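Local coordinates for protein beta-galactosidase (Geobacillus stearothermophilus, PDB 4OIF) that probably hydrolyses terminal non-reducing beta-D-galactose residues in beta-D-galactosides, as a zinc-binding homotrimeric member of glycoside hydrolase family 42, at residues A[223-228]-A[421-426]; A[281-286]-A[308-313]; A[288-293]-A[339-344]; A[444-449]-A[454-459]. All coordinates share one frame; numbering follows the deposited sequence.

In the fold
From the N terminus, helix 218-246 of the TIM-barrel domain supplies the first half of contact 1. Its partner, helix 419-427 of the trimerisation domain, comes almost two hundred residues later, so contact 1 closes a wide loop that holds contacts 2 and 3 entirely. Contact 2 packs helix 296-312 on barrel strand 282-284. Contact 3 joins the loop after that strand to helix 341-351; its segments alternate with those of contact 2, so the two cross. Contact 4 follows in series, a tight return from helix 438-451 to strand 456-459. It touches contact 2 through the Arg311-Asp457 salt bridge, so contact 1, and the touch between contacts 2 and 4, join the two domains at separate places.

Contact 1: A[223-228]-A[421-426]; sequences DWKRFV and NNWALN
The indole of Trp423 carries the aliphatic chain of Lys225 over one face, while Arg226 meets the far end of its benzene ring. Lys225 CD sits 3.7 Å from the centroid of the five-membered ring and 19° off its normal, a CH-pi contact. Nearer the backbone, Lys225 CB lies 3.6 Å from Trp423 CE3, so the methylene chain runs along the indole from its six-membered to its five-membered ring. The two side chains slide past each other in opposite directions; CG beside the backbone N (chi1 -68°) aims the Lys225 chain across the indole. Arg226 CG comes 4.2 Å from Trp423 CZ3, and its guanidinium plane stands at 74° to the indole. That guanidinium takes Asp223 OD1 at its edge, in plane, in a salt bridge of 3.0 Å from Arg226 NH1. Its other nitrogens turn to the trimerisation domain: NE pairs with Glu420, and NH2 with the carbonyl of Glu508. Lys225 is modelled in two conformers; in the one described, water may bridge its NZ to the carbonyl O of Trp423, but one link is weak and another too short to be trusted. Trp423 projects from helix 419-427 onto helix 218-246, where Leu222 and Thr229 also touch it, and its NE1 donates to the carbonyl of Gln267. Behind, helix 166-179 backs Asp223, Arg226 and Phe227, and helix 438-451 lies against Asn421, Asn422 and Leu425. The contact therefore joins a helix of the TIM-barrel domain to one of the trimerisation domain.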
# COMPACT_ATOMS: atom_id res chain seq x y z
N ASP A 223 25.82 9.89 -3.67
CA ASP A 223 26.94 10.02 -2.75
C ASP A 223 26.62 9.44 -1.37
O ASP A 223 27.50 8.88 -0.73
CB ASP A 223 27.38 11.48 -2.61
CG ASP A 223 28.40 11.88 -3.67
OD1 ASP A 223 28.87 10.99 -4.40
OD2 ASP A 223 28.74 13.08 -3.75
N TRP A 224 25.37 9.54 -0.91
CA TRP A 224 24.99 8.92 0.36
C TRP A 224 25.09 7.40 0.26
O TRP A 224 25.63 6.76 1.15
CB TRP A 224 23.58 9.33 0.80
CG TRP A 224 23.12 8.59 2.06
CD1 TRP A 224 22.16 7.61 2.13
CD2 TRP A 224 23.62 8.75 3.39
NE1 TRP A 224 22.03 7.17 3.43
CE2 TRP A 224 22.91 7.85 4.22
CE3 TRP A 224 24.60 9.57 3.96
CZ2 TRP A 224 23.15 7.74 5.58
CZ3 TRP A 224 24.83 9.46 5.32
CH2 TRP A 224 24.12 8.56 6.12
N LYS A 225 24.60 6.80 -0.82
CA LYS A 225 24.77 5.35 -0.96
C LYS A 225 26.26 4.96 -0.98
O LYS A 225 26.66 3.97 -0.33
CB LYS A 225 24.05 4.85 -2.21
CG LYS A 225 22.53 4.95 -2.10
CD LYS A 225 21.82 4.40 -3.33
CE LYS A 225 20.31 4.39 -3.15
NZ LYS A 225 19.63 5.67 -3.54
N ARG A 226 27.07 5.73 -1.69
CA ARG A 226 28.51 5.47 -1.73
C ARG A 226 29.11 5.55 -0.33
O ARG A 226 29.92 4.72 0.06
CB ARG A 226 29.23 6.46 -2.65
CG ARG A 226 28.95 6.28 -4.13
CD ARG A 226 29.44 7.49 -4.92
NE ARG A 226 29.46 7.24 -6.36
CZ ARG A 226 29.11 8.13 -7.28
NH1 ARG A 226 28.70 9.34 -6.93
NH2 ARG A 226 29.16 7.80 -8.57
N PHE A 227 28.71 6.55 0.44
CA PHE A 227 29.22 6.70 1.79
C PHE A 227 28.77 5.55 2.67
O PHE A 227 29.50 5.13 3.54
CB PHE A 227 28.78 8.01 2.43
CG PHE A 227 28.94 8.03 3.93
CD1 PHE A 227 30.18 8.26 4.50
CD2 PHE A 227 27.87 7.79 4.76
CE1 PHE A 227 30.34 8.26 5.87
CE2 PHE A 227 28.02 7.79 6.13
CZ PHE A 227 29.26 8.03 6.69
N VAL A 228 27.56 5.06 2.45
CA VAL A 228 27.06 3.95 3.23
C VAL A 228 27.95 2.73 2.98
O VAL A 228 28.37 2.03 3.94
CB VAL A 228 25.58 3.64 2.88
CG1 VAL A 228 25.16 2.28 3.44
CG2 VAL A 228 24.68 4.77 3.39
N ASN A 421 25.46 2.48 -11.24
CA ASN A 421 24.50 2.62 -12.32
C ASN A 421 23.10 2.16 -11.92
O ASN A 421 22.11 2.81 -12.24
CB ASN A 421 24.98 1.85 -13.56
CG ASN A 421 24.01 1.95 -14.72
OD1 ASN A 421 23.72 3.05 -15.20
ND2 ASN A 421 23.52 0.81 -15.19
N ASN A 422 23.03 1.03 -11.23
CA ASN A 422 21.76 0.55 -10.69
C ASN A 422 21.11 1.60 -9.77
O ASN A 422 19.94 1.96 -9.94
CB ASN A 422 22.00 -0.77 -9.95
CG ASN A 422 20.77 -1.67 -9.93
OD1 ASN A 422 19.65 -1.20 -10.12
ND2 ASN A 422 20.98 -2.95 -9.68
N TRP A 423 21.89 2.09 -8.82
CA TRP A 423 21.44 3.15 -7.92
C TRP A 423 20.89 4.37 -8.67
O TRP A 423 19.75 4.79 -8.48
CB TRP A 423 22.59 3.59 -7.00
CG TRP A 423 23.02 2.52 -6.01
CD1 TRP A 423 22.32 1.41 -5.66
CD2 TRP A 423 24.25 2.48 -5.26
NE1 TRP A 423 23.02 0.67 -4.74
CE2 TRP A 423 24.21 1.31 -4.48
CE3 TRP A 423 25.37 3.31 -5.18
CZ2 TRP A 423 25.25 0.95 -3.61
CZ3 TRP A 423 26.40 2.96 -4.32
CH2 TRP A 423 26.34 1.79 -3.55
N ALA A 424 21.71 4.93 -9.55
CA ALA A 424 21.40 6.18 -10.20
C ALA A 424 20.21 6.03 -11.14
O ALA A 424 19.31 6.87 -11.18
CB ALA A 424 22.62 6.72 -10.93
N LEU A 425 20.19 4.94 -11.90
CA LEU A 425 19.07 4.70 -12.79
C LEU A 425 17.78 4.51 -11.99
O LEU A 425 16.73 4.99 -12.41
CB LEU A 425 19.33 3.48 -13.67
CG LEU A 425 18.17 3.05 -14.55
CD1 LEU A 425 17.76 4.18 -15.46
CD2 LEU A 425 18.57 1.83 -15.38
N ASN A 426 17.86 3.82 -10.85
CA ASN A 426 16.65 3.61 -10.03
C ASN A 426 16.13 4.90 -9.42
O ASN A 426 14.92 5.10 -9.34
CB ASN A 426 16.92 2.58 -8.92
CG ASN A 426 16.80 1.16 -9.41
OD1 ASN A 426 16.21 0.89 -10.45
ND2 ASN A 426 17.39 0.23 -8.67
O HOH W 1 20.76 6.94 -6.00
O HOH W 2 18.45 5.03 -5.63

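Contact 2: A[281-286]-A[308-313]; sequences ISWDAY and DLYRSL
Trp283 holds its CG between the backbone N and the carbonyl carbon (chi1 79°), presenting an indole face to Tyr310, whose own CG lies beside its backbone N (chi1 -73°) and turns a ring edge forward. The result is a T-shaped stack with planes at 74° and centroids 4.9 Å apart, counted from the five-membered ring. Tyr310 CD2 does the touching, 3.4 Å from Trp283 CG; Ala285 CB rests on the opposite indole face. The tyrosine hydroxyl passes beyond the stack to the carbonyl of Met257. At the other end, Ile281 packs by apolar contact, its CG2 4.1 Å from Tyr310 CB and its CG1 4.1 Å from Leu313 CB. A valine in place of Trp283 would probably leave the edge of Tyr310 without the flat face it rests on and open a gap beside Ala285. Trp283 lies about 8 Å, side chain to side chain, from each of Glu322 and Glu158, the predicted nucleophile and proton donor. Strand 282-284, helix 296-312 and strand 319-322 form a parallel beta-alpha-beta unit, with the helix packed on its strand as in the TIM barrel.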
# COMPACT_ATOMS: atom_id res chain seq x y z
N ILE A 281 34.94 -14.58 -1.68
CA ILE A 281 33.55 -14.18 -1.78
C ILE A 281 32.65 -15.33 -1.37
O ILE A 281 32.88 -16.48 -1.75
CB ILE A 281 33.16 -13.73 -3.21
CG1 ILE A 281 34.07 -12.60 -3.69
CG2 ILE A 281 31.69 -13.32 -3.26
CD1 ILE A 281 34.17 -11.43 -2.71
N SER A 282 31.62 -15.02 -0.60
CA SER A 282 30.67 -16.03 -0.19
C SER A 282 29.29 -15.43 -0.19
O SER A 282 29.16 -14.23 0.01
CB SER A 282 31.01 -16.60 1.20
OG SER A 282 30.61 -15.70 2.21
N TRP A 283 28.26 -16.24 -0.43
CA TRP A 283 26.92 -15.66 -0.42
C TRP A 283 25.76 -16.60 -0.06
O TRP A 283 25.94 -17.81 0.07
CB TRP A 283 26.63 -14.98 -1.77
CG TRP A 283 26.25 -15.87 -2.92
CD1 TRP A 283 27.06 -16.73 -3.62
CD2 TRP A 283 24.96 -15.92 -3.56
NE1 TRP A 283 26.34 -17.33 -4.64
CE2 TRP A 283 25.06 -16.85 -4.62
CE3 TRP A 283 23.74 -15.28 -3.34
CZ2 TRP A 283 23.98 -17.15 -5.45
CZ3 TRP A 283 22.67 -15.59 -4.15
CH2 TRP A 283 22.79 -16.51 -5.19
N ASP A 284 24.59 -16.01 0.11
CA ASP A 284 23.42 -16.69 0.65
C ASP A 284 22.30 -16.78 -0.36
O ASP A 284 21.71 -15.76 -0.72
CB ASP A 284 22.92 -15.98 1.90
CG ASP A 284 24.02 -15.70 2.88
OD1 ASP A 284 25.02 -16.44 2.86
OD2 ASP A 284 23.87 -14.74 3.66
N ALA A 285 22.00 -17.99 -0.82
CA ALA A 285 21.03 -18.17 -1.88
C ALA A 285 19.72 -18.73 -1.36
O ALA A 285 19.69 -19.79 -0.74
CB ALA A 285 21.60 -19.10 -2.95
N TYR A 286 18.63 -18.00 -1.59
CA TYR A 286 17.30 -18.53 -1.28
C TYR A 286 16.34 -18.37 -2.47
O TYR A 286 15.45 -17.53 -2.45
CB TYR A 286 16.77 -17.84 -0.02
CG TYR A 286 17.70 -18.04 1.17
CD1 TYR A 286 17.71 -19.23 1.88
CD2 TYR A 286 18.61 -17.05 1.54
CE1 TYR A 286 18.57 -19.43 2.96
CE2 TYR A 286 19.49 -17.24 2.61
CZ TYR A 286 19.46 -18.43 3.32
OH TYR A 286 20.30 -18.64 4.38
N ASP A 308 27.51 -16.35 -11.43
CA ASP A 308 28.54 -15.90 -12.33
C ASP A 308 29.06 -14.54 -11.86
O ASP A 308 30.27 -14.26 -11.89
CB ASP A 308 28.01 -15.85 -13.76
CG ASP A 308 27.76 -17.24 -14.32
OD1 ASP A 308 28.27 -18.22 -13.74
OD2 ASP A 308 27.05 -17.35 -15.34
N LEU A 309 28.13 -13.72 -11.40
CA LEU A 309 28.53 -12.42 -10.89
C LEU A 309 29.51 -12.56 -9.72
O LEU A 309 30.61 -11.99 -9.74
CB LEU A 309 27.29 -11.61 -10.48
CG LEU A 309 27.56 -10.27 -9.78
CD1 LEU A 309 28.36 -9.31 -10.66
CD2 LEU A 309 26.26 -9.64 -9.34
N TYR A 310 29.13 -13.35 -8.72
CA TYR A 310 29.91 -13.42 -7.48
C TYR A 310 31.20 -14.23 -7.62
O TYR A 310 32.18 -13.97 -6.92
CB TYR A 310 29.04 -13.98 -6.35
CG TYR A 310 28.01 -12.97 -5.87
CD1 TYR A 310 28.16 -11.62 -6.17
CD2 TYR A 310 26.91 -13.37 -5.12
CE1 TYR A 310 27.23 -10.69 -5.74
CE2 TYR A 310 25.98 -12.45 -4.68
CZ TYR A 310 26.14 -11.10 -5.00
OH TYR A 310 25.23 -10.16 -4.59
N ARG A 311 31.21 -15.19 -8.52
CA ARG A 311 32.45 -15.87 -8.86
C ARG A 311 33.38 -14.84 -9.48
O ARG A 311 34.53 -14.69 -9.06
CB ARG A 311 32.23 -17.04 -9.81
CG ARG A 311 33.48 -17.89 -10.07
CD ARG A 311 33.34 -18.70 -11.34
NE ARG A 311 33.05 -17.82 -12.46
CZ ARG A 311 31.87 -17.74 -13.08
NH1 ARG A 311 30.85 -18.49 -12.68
NH2 ARG A 311 31.72 -16.89 -14.08
N SER A 312 32.87 -14.11 -10.46
CA SER A 312 33.72 -13.20 -11.21
C SER A 312 34.32 -12.04 -10.41
O SER A 312 35.33 -11.48 -10.82
CB SER A 312 32.95 -12.64 -12.41
OG SER A 312 32.61 -13.68 -13.31
N LEU A 313 33.72 -11.67 -9.27
CA LEU A 313 34.26 -10.57 -8.46
C LEU A 313 35.75 -10.67 -8.16
O LEU A 313 36.48 -9.68 -8.20
CB LEU A 313 33.50 -10.46 -7.14
CG LEU A 313 32.14 -9.81 -7.34
CD1 LEU A 313 31.31 -9.91 -6.08
CD2 LEU A 313 32.32 -8.36 -7.79

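Contact 3: A[288-293]-A[339-344]; sequences AWHNDW and PGMHFL
Met341 reaches back to Trp289 and His290 with a doubly bent side chain. Its CG stands opposite the backbone N, and turns at chi2 (59°) and chi3 (63°) fold the thioether so that SD and CE meet different rings. SD sits over one face of Trp289, 4.1 Å from the centroid of the six-membered ring and 18° off its normal: a Met-aromatic contact. CE instead comes obliquely to His290, 3.6 Å from its CE1, while Met341 CG lies 3.6 Å from His290 NE2. The imidazole is thus bordered by Trp289 CB on one face and met obliquely by Met341 CE. Trp289 and His290 are the central residues of a type II turn from Ala288 to Asn291, His290 in the left-handed conformation. The turn belongs to the loop that leads from barrel strand 282-284 to helix 296-312, and Met341 starts helix 341-351, right after Gly340 at the N-cap. Asn291 steadies the turn from within: its ND2 donates to the carbonyl O of Ala288 at 2.8 Å, and its OD1 accepts in plane, on a lone pair, from the backbone N of Trp293 at 2.9 Å, an Asx turn. Thr296 and Tyr677 also touch Met341, and Tyr536 of the second subunit packs on Ala288, Asn291 and Trp293.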
# COMPACT_ATOMS: atom_id res chain seq x y z
N ALA A 288 13.17 -19.04 -4.79
CA ALA A 288 11.83 -19.49 -4.46
C ALA A 288 11.42 -20.65 -5.36
O ALA A 288 10.55 -20.51 -6.22
CB ALA A 288 10.85 -18.35 -4.56
N TRP A 289 12.06 -21.81 -5.14
CA TRP A 289 11.83 -22.99 -5.98
C TRP A 289 10.38 -23.44 -5.94
O TRP A 289 9.75 -23.47 -4.88
CB TRP A 289 12.73 -24.15 -5.55
CG TRP A 289 14.22 -23.91 -5.66
CD1 TRP A 289 15.12 -23.85 -4.62
CD2 TRP A 289 14.98 -23.71 -6.86
NE1 TRP A 289 16.39 -23.63 -5.11
CE2 TRP A 289 16.34 -23.54 -6.47
CE3 TRP A 289 14.65 -23.67 -8.22
CZ2 TRP A 289 17.35 -23.32 -7.40
CZ3 TRP A 289 15.67 -23.45 -9.14
CH2 TRP A 289 17.00 -23.28 -8.73
N HIS A 290 9.87 -23.77 -7.12
CA HIS A 290 8.53 -24.32 -7.31
C HIS A 290 7.44 -23.28 -7.11
O HIS A 290 6.29 -23.62 -6.83
CB HIS A 290 8.30 -25.51 -6.37
CG HIS A 290 9.44 -26.48 -6.33
ND1 HIS A 290 9.89 -27.15 -7.45
CD2 HIS A 290 10.22 -26.89 -5.31
CE1 HIS A 290 10.90 -27.93 -7.11
NE2 HIS A 290 11.12 -27.80 -5.82
N ASN A 291 7.80 -22.00 -7.28
CA ASN A 291 6.82 -20.92 -7.31
C ASN A 291 5.89 -21.09 -8.51
O ASN A 291 6.17 -21.89 -9.40
CB ASN A 291 7.49 -19.54 -7.36
CG ASN A 291 8.26 -19.27 -8.66
OD1 ASN A 291 7.66 -19.00 -9.71
ND2 ASN A 291 9.59 -19.30 -8.58
N ASP A 292 4.80 -20.35 -8.52
CA ASP A 292 3.80 -20.54 -9.57
C ASP A 292 3.85 -19.45 -10.63
O ASP A 292 2.86 -19.25 -11.34
CB ASP A 292 2.38 -20.62 -8.97
CG ASP A 292 1.93 -19.33 -8.31
OD1 ASP A 292 2.77 -18.41 -8.12
OD2 ASP A 292 0.73 -19.24 -7.96
N TRP A 293 4.97 -18.76 -10.76
CA TRP A 293 5.01 -17.69 -11.77
C TRP A 293 6.10 -17.87 -12.82
O TRP A 293 6.17 -17.11 -13.77
CB TRP A 293 5.15 -16.32 -11.09
CG TRP A 293 6.35 -16.15 -10.23
CD1 TRP A 293 7.63 -15.91 -10.64
CD2 TRP A 293 6.40 -16.20 -8.80
NE1 TRP A 293 8.47 -15.80 -9.56
CE2 TRP A 293 7.73 -15.98 -8.41
CE3 TRP A 293 5.44 -16.41 -7.81
CZ2 TRP A 293 8.14 -15.96 -7.08
CZ3 TRP A 293 5.83 -16.39 -6.48
CH2 TRP A 293 7.17 -16.17 -6.13
N PRO A 339 11.63 -33.44 -3.74
CA PRO A 339 12.69 -34.46 -3.79
C PRO A 339 13.57 -34.27 -5.01
O PRO A 339 13.04 -34.03 -6.10
CB PRO A 339 11.91 -35.77 -3.88
CG PRO A 339 10.61 -35.47 -3.17
CD PRO A 339 10.31 -34.02 -3.46
N GLY A 340 14.89 -34.32 -4.84
CA GLY A 340 15.82 -34.17 -5.94
C GLY A 340 16.27 -32.73 -6.21
O GLY A 340 17.37 -32.51 -6.74
N MET A 341 15.44 -31.76 -5.84
CA MET A 341 15.73 -30.38 -6.15
C MET A 341 16.91 -29.85 -5.32
O MET A 341 17.68 -29.01 -5.79
CB MET A 341 14.49 -29.51 -5.94
CG MET A 341 14.75 -28.02 -6.04
SD MET A 341 15.43 -27.51 -7.63
CE MET A 341 14.10 -27.97 -8.70
N HIS A 342 17.03 -30.35 -4.10
CA HIS A 342 18.14 -29.90 -3.27
C HIS A 342 19.46 -30.38 -3.85
O HIS A 342 20.41 -29.60 -4.01
CB HIS A 342 18.00 -30.38 -1.83
CG HIS A 342 19.14 -29.93 -0.97
ND1 HIS A 342 19.49 -28.61 -0.85
CD2 HIS A 342 20.03 -30.63 -0.23
CE1 HIS A 342 20.54 -28.50 -0.06
NE2 HIS A 342 20.89 -29.72 0.33
N PHE A 343 19.51 -31.66 -4.19
CA PHE A 343 20.70 -32.22 -4.83
C PHE A 343 21.07 -31.41 -6.10
O PHE A 343 22.23 -30.97 -6.28
CB PHE A 343 20.49 -33.71 -5.17
CG PHE A 343 21.75 -34.40 -5.56
CD1 PHE A 343 22.56 -34.96 -4.60
CD2 PHE A 343 22.16 -34.41 -6.89
CE1 PHE A 343 23.76 -35.55 -4.96
CE2 PHE A 343 23.35 -35.00 -7.25
CZ PHE A 343 24.15 -35.57 -6.28
N LEU A 344 20.07 -31.19 -6.93
CA LEU A 344 20.21 -30.47 -8.19
C LEU A 344 20.79 -29.08 -8.00
O LEU A 344 21.79 -28.71 -8.65
CB LEU A 344 18.85 -30.39 -8.90
CG LEU A 344 18.62 -29.42 -10.05
CD1 LEU A 344 19.59 -29.64 -11.22
CD2 LEU A 344 17.17 -29.50 -10.53

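Contact 4: A[444-449]-A[454-459]; sequences QHYRPF and IPVDVI
Val456 fits between Tyr446 and Phe449 of the helix. Tyr446 crosses it obliquely, meeting Val456 CB with CE1 at 3.8 Å and the CG1 methyl with CD1 at 4.0 Å. Phe449 lies at about a right angle to it and takes the other methyl, Val456 CG2 being 3.6 Å from Phe449 CB. The phenylalanine ring then turns its edge to Ile454, whose CG2 lies near the ring plane, 3.9 Å from Phe449 CD1. CG opposite the backbone N (chi1 180°) carries the Tyr446 ring over to Val456, whereas Phe449 holds CG beside its N. The hydroxyl of Tyr446 passes beyond the valine to Asp308 OD2 on helix 296-312; a phenylalanine here would probably keep the packing on Val456 but leave that carboxylate oxygen without this partner. Between the backbones, Ile454 N donates to Phe449 O at 2.8 Å and 160°, closing the short return from helix 438-451 into strand 456-459, an outermost strand of its sheet within this chain. Met611 of helix 600-613 adds to the cover of Phe449 and Ile454. Apolar packing gives the two segments no directional side-chain bond, so the Ile454 N to Phe449 O bond is what fixes their backbones relative to each other.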
# COMPACT_ATOMS: atom_id res chain seq x y z
N GLN A 444 18.18 -11.07 -19.19
CA GLN A 444 17.65 -11.30 -20.54
C GLN A 444 18.79 -11.47 -21.53
O GLN A 444 18.69 -12.26 -22.47
CB GLN A 444 16.75 -10.15 -21.00
CG GLN A 444 15.43 -10.10 -20.29
CD GLN A 444 15.01 -11.46 -19.81
OE1 GLN A 444 14.68 -12.34 -20.61
NE2 GLN A 444 15.04 -11.67 -18.49
N HIS A 445 19.87 -10.72 -21.33
CA HIS A 445 20.97 -10.87 -22.29
C HIS A 445 21.83 -12.11 -22.00
O HIS A 445 22.44 -12.69 -22.89
CB HIS A 445 21.77 -9.58 -22.33
CG HIS A 445 21.03 -8.47 -23.00
ND1 HIS A 445 21.33 -8.03 -24.27
CD2 HIS A 445 19.94 -7.77 -22.61
CE1 HIS A 445 20.49 -7.08 -24.61
NE2 HIS A 445 19.64 -6.89 -23.62
N TYR A 446 21.83 -12.53 -20.75
CA TYR A 446 22.46 -13.77 -20.33
C TYR A 446 21.76 -14.99 -20.93
O TYR A 446 22.41 -15.98 -21.28
CB TYR A 446 22.45 -13.81 -18.81
CG TYR A 446 23.06 -15.00 -18.10
CD1 TYR A 446 24.43 -15.10 -17.93
CD2 TYR A 446 22.25 -15.96 -17.50
CE1 TYR A 446 24.99 -16.15 -17.23
CE2 TYR A 446 22.80 -17.02 -16.78
CZ TYR A 446 24.17 -17.11 -16.65
OH TYR A 446 24.74 -18.16 -15.94
N ARG A 447 20.43 -14.90 -21.04
CA ARG A 447 19.60 -16.05 -21.39
C ARG A 447 20.11 -16.92 -22.57
O ARG A 447 20.22 -18.13 -22.42
CB ARG A 447 18.16 -15.60 -21.67
CG ARG A 447 17.26 -16.76 -22.12
CD ARG A 447 15.94 -16.28 -22.67
NE ARG A 447 15.19 -15.54 -21.66
CZ ARG A 447 14.50 -16.12 -20.69
NH1 ARG A 447 14.47 -17.44 -20.60
NH2 ARG A 447 13.85 -15.38 -19.80
N PRO A 448 20.42 -16.32 -23.73
CA PRO A 448 20.86 -17.19 -24.83
C PRO A 448 22.15 -17.93 -24.54
O PRO A 448 22.33 -19.05 -25.02
CB PRO A 448 21.06 -16.21 -26.00
CG PRO A 448 20.23 -15.03 -25.67
CD PRO A 448 20.32 -14.91 -24.17
N PHE A 449 23.04 -17.35 -23.75
CA PHE A 449 24.32 -17.99 -23.43
C PHE A 449 24.11 -19.14 -22.44
O PHE A 449 24.72 -20.20 -22.57
CB PHE A 449 25.31 -16.95 -22.90
CG PHE A 449 25.66 -15.91 -23.94
CD1 PHE A 449 26.74 -16.10 -24.79
CD2 PHE A 449 24.86 -14.79 -24.12
CE1 PHE A 449 27.04 -15.18 -25.77
CE2 PHE A 449 25.15 -13.86 -25.10
CZ PHE A 449 26.24 -14.05 -25.93
N ILE A 454 27.16 -21.65 -22.73
CA ILE A 454 28.35 -20.87 -22.97
C ILE A 454 28.77 -20.14 -21.70
O ILE A 454 27.98 -19.41 -21.10
CB ILE A 454 28.13 -19.87 -24.11
CG1 ILE A 454 27.90 -20.66 -25.40
CG2 ILE A 454 29.31 -18.94 -24.23
CD1 ILE A 454 27.97 -19.84 -26.64
N PRO A 455 30.02 -20.38 -21.25
CA PRO A 455 30.45 -19.81 -19.98
C PRO A 455 30.37 -18.29 -20.03
O PRO A 455 30.69 -17.70 -21.07
CB PRO A 455 31.90 -20.30 -19.84
CG PRO A 455 32.00 -21.46 -20.75
CD PRO A 455 31.08 -21.16 -21.90
N VAL A 456 29.91 -17.67 -18.95
CA VAL A 456 29.81 -16.22 -18.88
C VAL A 456 30.35 -15.72 -17.55
O VAL A 456 30.06 -16.28 -16.50
CB VAL A 456 28.35 -15.74 -19.06
CG1 VAL A 456 28.25 -14.24 -18.84
CG2 VAL A 456 27.85 -16.10 -20.45
N ASP A 457 31.18 -14.68 -17.61
CA ASP A 457 31.53 -13.90 -16.44
C ASP A 457 30.59 -12.70 -16.38
O ASP A 457 30.38 -12.02 -17.39
CB ASP A 457 32.98 -13.41 -16.51
CG ASP A 457 33.98 -14.47 -16.08
OD1 ASP A 457 33.60 -15.63 -15.84
OD2 ASP A 457 35.17 -14.13 -16.00
N VAL A 458 30.00 -12.44 -15.22
CA VAL A 458 29.30 -11.17 -15.04
C VAL A 458 30.21 -10.26 -14.25
O VAL A 458 30.42 -10.46 -13.06
CB VAL A 458 27.95 -11.35 -14.32
CG1 VAL A 458 27.27 -10.00 -14.11
CG2 VAL A 458 27.05 -12.27 -15.12
N ILE A 459 30.77 -9.27 -14.93
CA ILE A 459 31.85 -8.44 -14.39
C ILE A 459 31.43 -7.03 -14.02
O ILE A 459 30.30 -6.62 -14.27
CB ILE A 459 33.01 -8.31 -15.40
CG1 ILE A 459 32.53 -7.54 -16.63
CG2 ILE A 459 33.58 -9.70 -15.75
CD1 ILE A 459 33.59 -7.30 -17.66